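Hypothetical protein (Bacteroides caccae, PDB 4M8R) is of unknown function but joins an Ig-like N-terminal domain to a WD40-like, probably beta-propeller, domain. Local coordinates at residues Met146-Asp151 with Gly184-Leu189. Residues are numbered along the deposited sequence; the frame is centred on the assembly and turned at random.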
HETATM    1  N   MSE A 146     -32.077  20.118   9.345  1.00 56.43           N
HETATM    2  CA  MSE A 146     -32.408  19.295   8.189  1.00 56.12           C
HETATM    3  C   MSE A 146     -33.596  19.838   7.446  1.00 60.85           C
HETATM    4  O   MSE A 146     -34.215  19.124   6.655  1.00 63.43           O
HETATM    5  CB  MSE A 146     -32.711  17.898   8.722  1.00 56.06           C
HETATM    6  CG  MSE A 146     -32.310  16.797   7.747  1.00 54.57           C
HETATM    7 SE   MSE A 146     -32.988  15.050   8.373  0.75 55.94          SE
HETATM    8  CE  MSE A 146     -34.921  15.381   8.286  1.00 59.55           C
ATOM      9  N   SER A 147     -33.917  21.114   7.665  1.00 63.51           N
ATOM     10  CA  SER A 147     -35.173  21.692   7.167  1.00 66.10           C
ATOM     11  C   SER A 147     -35.159  22.046   5.676  1.00 65.17           C
ATOM     12  O   SER A 147     -36.215  22.224   5.076  1.00 67.33           O
ATOM     13  CB  SER A 147     -35.554  22.929   7.987  1.00 69.44           C
ATOM     14  OG  SER A 147     -34.555  23.927   7.895  1.00 69.32           O
ATOM     15  N   ALA A 148     -33.972  22.163   5.086  1.00 62.95           N
ATOM     16  CA  ALA A 148     -33.855  22.354   3.640  1.00 62.60           C
ATOM     17  C   ALA A 148     -34.286  21.092   2.886  1.00 63.12           C
ATOM     18  O   ALA A 148     -34.822  21.176   1.783  1.00 63.65           O
ATOM     19  CB  ALA A 148     -32.429  22.739   3.268  1.00 60.27           C
ATOM     20  N   HIS A 149     -34.039  19.924   3.481  1.00 63.52           N
ATOM     21  CA  HIS A 149     -34.500  18.646   2.930  1.00 64.11           C
ATOM     22  C   HIS A 149     -35.109  17.798   4.050  1.00 63.04           C
ATOM     23  O   HIS A 149     -34.509  16.815   4.487  1.00 62.32           O
ATOM     24  CB  HIS A 149     -33.346  17.901   2.244  1.00 61.94           C
ATOM     25  CG  HIS A 149     -32.788  18.623   1.058  1.00 63.98           C
ATOM     26  ND1 HIS A 149     -33.496  18.792  -0.112  1.00 67.55           N
ATOM     27  CD2 HIS A 149     -31.592  19.229   0.865  1.00 63.80           C
ATOM     28  CE1 HIS A 149     -32.759  19.471  -0.975  1.00 66.93           C
ATOM     29  NE2 HIS A 149     -31.600  19.747  -0.407  1.00 64.32           N
ATOM     30  N   PRO A 150     -36.316  18.170   4.512  1.00 63.51           N
ATOM     31  CA  PRO A 150     -36.931  17.492   5.657  1.00 63.28           C
ATOM     32  C   PRO A 150     -37.282  16.032   5.394  1.00 62.03           C
ATOM     33  O   PRO A 150     -37.471  15.272   6.334  1.00 61.23           O
ATOM     34  CB  PRO A 150     -38.198  18.311   5.915  1.00 66.40           C
ATOM     35  CG  PRO A 150     -38.524  18.938   4.607  1.00 67.50           C
ATOM     36  CD  PRO A 150     -37.212  19.181   3.921  1.00 65.41           C
ATOM     37  N   ASP A 151     -37.354  15.655   4.121  1.00 62.59           N
ATOM     38  CA  ASP A 151     -37.673  14.286   3.716  1.00 63.33           C
ATOM     39  C   ASP A 151     -36.424  13.407   3.539  1.00 60.25           C
ATOM     40  O   ASP A 151     -36.513  12.321   2.958  1.00 60.14           O
ATOM     41  CB  ASP A 151     -38.491  14.305   2.413  1.00 65.71           C
ATOM     42  CG  ASP A 151     -37.778  15.031   1.268  1.00 65.37           C
ATOM     43  OD1 ASP A 151     -37.018  15.995   1.534  1.00 64.73           O
ATOM     44  OD2 ASP A 151     -37.987  14.643   0.100  1.00 65.71           O
ATOM     45  N   GLY A 184     -22.741  22.272   7.581  1.00 48.37           N
ATOM     46  CA  GLY A 184     -24.193  22.092   7.612  1.00 48.61           C
ATOM     47  C   GLY A 184     -24.856  22.354   6.266  1.00 48.15           C
ATOM     48  O   GLY A 184     -26.082  22.435   6.183  1.00 48.16           O
ATOM     49  N   GLU A 185     -24.051  22.457   5.210  1.00 47.72           N
ATOM     50  CA  GLU A 185     -24.554  22.734   3.868  1.00 49.31           C
ATOM     51  C   GLU A 185     -24.821  21.453   3.083  1.00 46.16           C
ATOM     52  O   GLU A 185     -24.188  20.418   3.313  1.00 42.42           O
ATOM     53  CB  GLU A 185     -23.567  23.609   3.096  1.00 53.25           C
ATOM     54  CG  GLU A 185     -23.624  25.083   3.470  1.00 60.06           C
ATOM     55  CD  GLU A 185     -22.564  25.913   2.767  1.00 67.50           C
ATOM     56  OE1 GLU A 185     -21.665  25.329   2.123  1.00 67.64           O
ATOM     57  OE2 GLU A 185     -22.627  27.157   2.867  1.00 77.83           O
ATOM     58  N   TRP A 186     -25.755  21.555   2.142  1.00 46.18           N
ATOM     59  CA  TRP A 186     -26.167  20.433   1.302  1.00 45.72           C
ATOM     60  C   TRP A 186     -25.506  20.527  -0.068  1.00 44.60           C
ATOM     61  O   TRP A 186     -25.469  21.601  -0.659  1.00 46.98           O
ATOM     62  CB  TRP A 186     -27.681  20.450   1.130  1.00 47.05           C
ATOM     63  CG  TRP A 186     -28.421  20.274   2.403  1.00 49.51           C
ATOM     64  CD1 TRP A 186     -28.846  21.257   3.250  1.00 51.31           C
ATOM     65  CD2 TRP A 186     -28.830  19.034   2.989  1.00 50.23           C
ATOM     66  NE1 TRP A 186     -29.495  20.703   4.327  1.00 52.26           N
ATOM     67  CE2 TRP A 186     -29.501  19.340   4.187  1.00 51.59           C
ATOM     68  CE3 TRP A 186     -28.696  17.693   2.614  1.00 49.91           C
ATOM     69  CZ2 TRP A 186     -30.033  18.354   5.015  1.00 52.67           C
ATOM     70  CZ3 TRP A 186     -29.227  16.717   3.435  1.00 50.56           C
ATOM     71  CH2 TRP A 186     -29.887  17.051   4.622  1.00 52.05           C
ATOM     72  N   LYS A 187     -24.998  19.403  -0.568  1.00 43.12           N
ATOM     73  CA  LYS A 187     -24.398  19.339  -1.901  1.00 44.19           C
ATOM     74  C   LYS A 187     -25.113  18.293  -2.737  1.00 43.72           C
ATOM     75  O   LYS A 187     -25.242  17.150  -2.312  1.00 45.46           O
ATOM     76  CB  LYS A 187     -22.921  18.948  -1.805  1.00 46.80           C
ATOM     77  CG  LYS A 187     -22.077  19.795  -0.866  1.00 48.14           C
ATOM     78  CD  LYS A 187     -22.003  21.244  -1.310  1.00 54.76           C
ATOM     79  CE  LYS A 187     -21.009  22.016  -0.455  1.00 61.90           C
ATOM     80  NZ  LYS A 187     -21.220  23.484  -0.571  1.00 69.39           N
ATOM     81  N   ALA A 188     -25.574  18.674  -3.923  1.00 44.15           N
ATOM     82  CA  ALA A 188     -26.146  17.705  -4.854  1.00 43.78           C
ATOM     83  C   ALA A 188     -25.051  16.778  -5.360  1.00 40.75           C
ATOM     84  O   ALA A 188     -23.932  17.224  -5.616  1.00 39.35           O
ATOM     85  CB  ALA A 188     -26.813  18.410  -6.019  1.00 46.49           C
ATOM     86  N   LEU A 189     -25.371  15.492  -5.489  1.00 39.85           N
ATOM     87  CA  LEU A 189     -24.400  14.496  -5.935  1.00 39.11           C
ATOM     88  C   LEU A 189     -24.572  14.075  -7.393  1.00 39.62           C
ATOM     89  O   LEU A 189     -23.634  13.559  -7.994  1.00 38.44           O
ATOM     90  CB  LEU A 189     -24.444  13.268  -5.022  1.00 38.98           C
ATOM     91  CG  LEU A 189     -23.963  13.512  -3.588  1.00 39.10           C
ATOM     92  CD1 LEU A 189     -24.121  12.254  -2.751  1.00 40.27           C
ATOM     93  CD2 LEU A 189     -22.519  13.986  -3.555  1.00 37.34           C
TER
HETATM   94  O   HOH W   1     -31.134  22.551   6.251  1.00 39.81           O
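His149 turns the edge of its imidazole onto one face of the Trp186 indole, a T-shaped pair that joins an entry loop to the edge of a four-stranded antiparallel sheet, probably one blade of the WD40-like beta-propeller domain. Trp186 lies on an edge strand of this sheet, 186-188, whereas His149 belongs to the loop 146-151 that leads from strand 143-145 of the preceding sheet into strand 153-156, at the opposite margin of the blade. The planes of the imidazole and the indole's five-membered ring stand at 79°, and His149 CD2 comes within 3.5 Å of Trp186 CD2. His149 CB adds a CH-pi contact, lying almost straight above the indole's six-membered ring, 4.3 Å from its centroid. Trp186 CG, set beside its backbone N (chi1 -63°), directs the indole at the loop, where one face meets His149. The rim of the indole is met by Met146, a selenomethionine, whose CG lies near the ring plane 3.9 Å from Trp186 CZ2, and Ala148 CB packs obliquely 3.7 Å from Trp186 NE1. Replacing Trp186 by an alanine is likely to leave the His149 edge without its aromatic face, the bridging water without the NE1 donor, and a gap between the loop and strand 186-188.

Farther out, Phe152 meets Trp186 edge-to-face and also touches Met146, while Phe177 of the neighbouring strand 173-180 contacts both Trp186 and His149. The backbone of Met146 is hydrogen-bonded to that of Lys127, tying the start of the loop to the region just before strand 128-133. No direct hydrogen bond links the two segments; a water in the indole plane bridges them instead, accepting one bond from Trp186 NE1 and another from the backbone N of Ala148, 3.1 Å from its oxygen.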